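Local structure of copper homeostasis protein CutC (Streptococcus agalactiae, 2BDQ) at residues 76-81 with 93-98. The protein is thought to take part in cytoplasmic copper homeostasis and may bind copper ions. Numbering follows the deposited sequence.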
loop_
_atom_site.group_PDB
_atom_site.type_symbol
_atom_site.label_atom_id
_atom_site.label_comp_id
_atom_site.label_asym_id
_atom_site.label_seq_id
_atom_site.Cartn_x
_atom_site.Cartn_y
_atom_site.Cartn_z
ATOM N N ARG A 76 11.114 -4.636 -12.170
ATOM C CA ARG A 76 10.493 -5.949 -12.368
ATOM C C ARG A 76 9.142 -5.959 -11.648
ATOM O O ARG A 76 8.181 -6.561 -12.109
ATOM C CB ARG A 76 11.401 -7.049 -11.803
ATOM C CG ARG A 76 10.774 -8.454 -11.708
ATOM C CD ARG A 76 10.748 -9.204 -13.041
ATOM N NE ARG A 76 9.550 -8.936 -13.837
ATOM C CZ ARG A 76 8.328 -9.377 -13.539
ATOM N NH1 ARG A 76 8.123 -10.118 -12.451
ATOM N NH2 ARG A 76 7.305 -9.079 -14.334
ATOM N N ILE A 77 9.085 -5.277 -10.509
ATOM C CA ILE A 77 7.862 -5.185 -9.728
ATOM C C ILE A 77 6.815 -4.394 -10.515
ATOM O O ILE A 77 5.663 -4.822 -10.654
ATOM C CB ILE A 77 8.141 -4.487 -8.374
ATOM C CG1 ILE A 77 8.926 -5.438 -7.467
ATOM C CG2 ILE A 77 6.840 -4.068 -7.723
ATOM C CD1 ILE A 77 9.503 -4.787 -6.232
HETATM N N MSE A 78 7.231 -3.244 -11.038
HETATM C CA MSE A 78 6.341 -2.386 -11.807
HETATM C C MSE A 78 5.802 -3.072 -13.062
HETATM O O MSE A 78 4.632 -2.898 -13.405
HETATM C CB MSE A 78 7.057 -1.085 -12.180
HETATM C CG MSE A 78 7.413 -0.240 -10.954
HETATM SE SE MSE A 78 8.563 1.271 -11.318
HETATM C CE MSE A 78 7.339 2.368 -12.311
ATOM N N GLU A 79 6.638 -3.848 -13.747
ATOM C CA GLU A 79 6.171 -4.540 -14.944
ATOM C C GLU A 79 5.097 -5.539 -14.538
ATOM O O GLU A 79 4.085 -5.675 -15.213
ATOM C CB GLU A 79 7.321 -5.272 -15.644
ATOM C CG GLU A 79 6.881 -6.116 -16.846
ATOM C CD GLU A 79 8.034 -6.881 -17.488
ATOM O OE1 GLU A 79 8.693 -7.686 -16.790
ATOM O OE2 GLU A 79 8.285 -6.678 -18.695
ATOM N N GLU A 80 5.318 -6.226 -13.421
ATOM C CA GLU A 80 4.358 -7.211 -12.933
ATOM C C GLU A 80 3.051 -6.532 -12.536
ATOM O O GLU A 80 1.970 -6.999 -12.880
ATOM C CB GLU A 80 4.935 -7.962 -11.728
ATOM C CG GLU A 80 4.083 -9.135 -11.238
ATOM C CD GLU A 80 3.866 -10.200 -12.303
ATOM O OE1 GLU A 80 4.831 -10.521 -13.032
ATOM O OE2 GLU A 80 2.731 -10.723 -12.402
ATOM N N ASP A 81 3.149 -5.425 -11.810
ATOM C CA ASP A 81 1.942 -4.730 -11.388
ATOM C C ASP A 81 1.169 -4.154 -12.567
ATOM O O ASP A 81 -0.058 -4.024 -12.506
ATOM C CB ASP A 81 2.270 -3.653 -10.347
ATOM C CG ASP A 81 2.467 -4.249 -8.957
ATOM O OD1 ASP A 81 1.657 -5.135 -8.583
ATOM O OD2 ASP A 81 3.405 -3.841 -8.234
ATOM N N LEU A 93 -2.777 3.943 -16.482
ATOM C CA LEU A 93 -1.665 3.615 -15.607
ATOM C C LEU A 93 -0.907 4.902 -15.288
ATOM O O LEU A 93 -0.653 5.715 -16.177
ATOM C CB LEU A 93 -0.750 2.602 -16.296
ATOM C CG LEU A 93 -1.460 1.368 -16.871
ATOM C CD1 LEU A 93 -0.448 0.506 -17.621
ATOM C CD2 LEU A 93 -2.126 0.568 -15.755
ATOM N N VAL A 94 -0.557 5.082 -14.015
ATOM C CA VAL A 94 0.153 6.272 -13.556
ATOM C C VAL A 94 1.543 5.870 -13.064
ATOM O O VAL A 94 1.673 5.104 -12.106
ATOM C CB VAL A 94 -0.611 6.941 -12.393
ATOM C CG1 VAL A 94 -0.017 8.300 -12.083
ATOM C CG2 VAL A 94 -2.090 7.051 -12.738
ATOM N N LEU A 95 2.584 6.377 -13.720
ATOM C CA LEU A 95 3.945 6.040 -13.322
ATOM C C LEU A 95 4.902 7.202 -13.573
ATOM O O LEU A 95 4.529 8.215 -14.164
ATOM C CB LEU A 95 4.431 4.808 -14.089
ATOM C CG LEU A 95 4.685 4.949 -15.594
ATOM C CD1 LEU A 95 5.549 3.796 -16.078
ATOM C CD2 LEU A 95 3.373 4.976 -16.342
ATOM N N GLY A 96 6.142 7.050 -13.124
ATOM C CA GLY A 96 7.122 8.100 -13.330
ATOM C C GLY A 96 8.496 7.599 -12.969
ATOM O O GLY A 96 8.734 7.189 -11.832
ATOM N N ILE A 97 9.404 7.620 -13.937
ATOM C CA ILE A 97 10.761 7.153 -13.708
ATOM C C ILE A 97 11.762 8.234 -14.111
ATOM O O ILE A 97 11.693 8.776 -15.213
ATOM C CB ILE A 97 11.061 5.887 -14.533
ATOM C CG1 ILE A 97 9.871 4.927 -14.482
ATOM C CG2 ILE A 97 12.298 5.188 -13.983
ATOM C CD1 ILE A 97 10.018 3.725 -15.416
ATOM N N LEU A 98 12.702 8.531 -13.220
ATOM C CA LEU A 98 13.718 9.542 -13.488
ATOM C C LEU A 98 15.113 8.996 -13.282
ATOM O O LEU A 98 15.308 8.055 -12.527
ATOM C CB LEU A 98 13.546 10.743 -12.562
ATOM C CG LEU A 98 12.227 11.514 -12.562
ATOM C CD1 LEU A 98 12.330 12.625 -11.533
ATOM C CD2 LEU A 98 11.928 12.077 -13.945
#
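Met78, present as selenomethionine, reaches from helix 72-87 to Leu95 and Ile97. Its CB points at residues 93-98, but CB and CG stay clear of them and serve as the stalk. CG lies anti to the carbonyl carbon (chi1 -65°), and the chain runs on extended to the selenium. Met78 SE remains 5.0 Å from Ile97 CG1. A bend at chi3 (69°) then turns the methyl Met78 CE into the contact, 4.2 Å from Leu95 CB and likewise 4.2 Å from Ile97 CG1. CE therefore lodges between Leu95 and Ile97, the two residues that flank Gly96. Only apolar carbons meet here, and the two segments bury a modest 100 Å² in all. On the same helix, Arg76 NH2 forms salt bridges with Glu79 OE1 (3.1 Å) and Glu80 OE1 (3.1 Å), both close to the guanidinium plane; Arg76 NH1 also pairs with Glu45 of the second subunit. Pro63 and Tyr70 pack against Met78, while Ile97 leans on Ile109 and Leu112 of helix 106-116. Strand 92-95 lies between strands 56-60 and 121-123 in the eight-stranded parallel TIM barrel, and the contact joins the helix and second strand of the beta-alpha-beta unit 56-60, 72-87, 92-95.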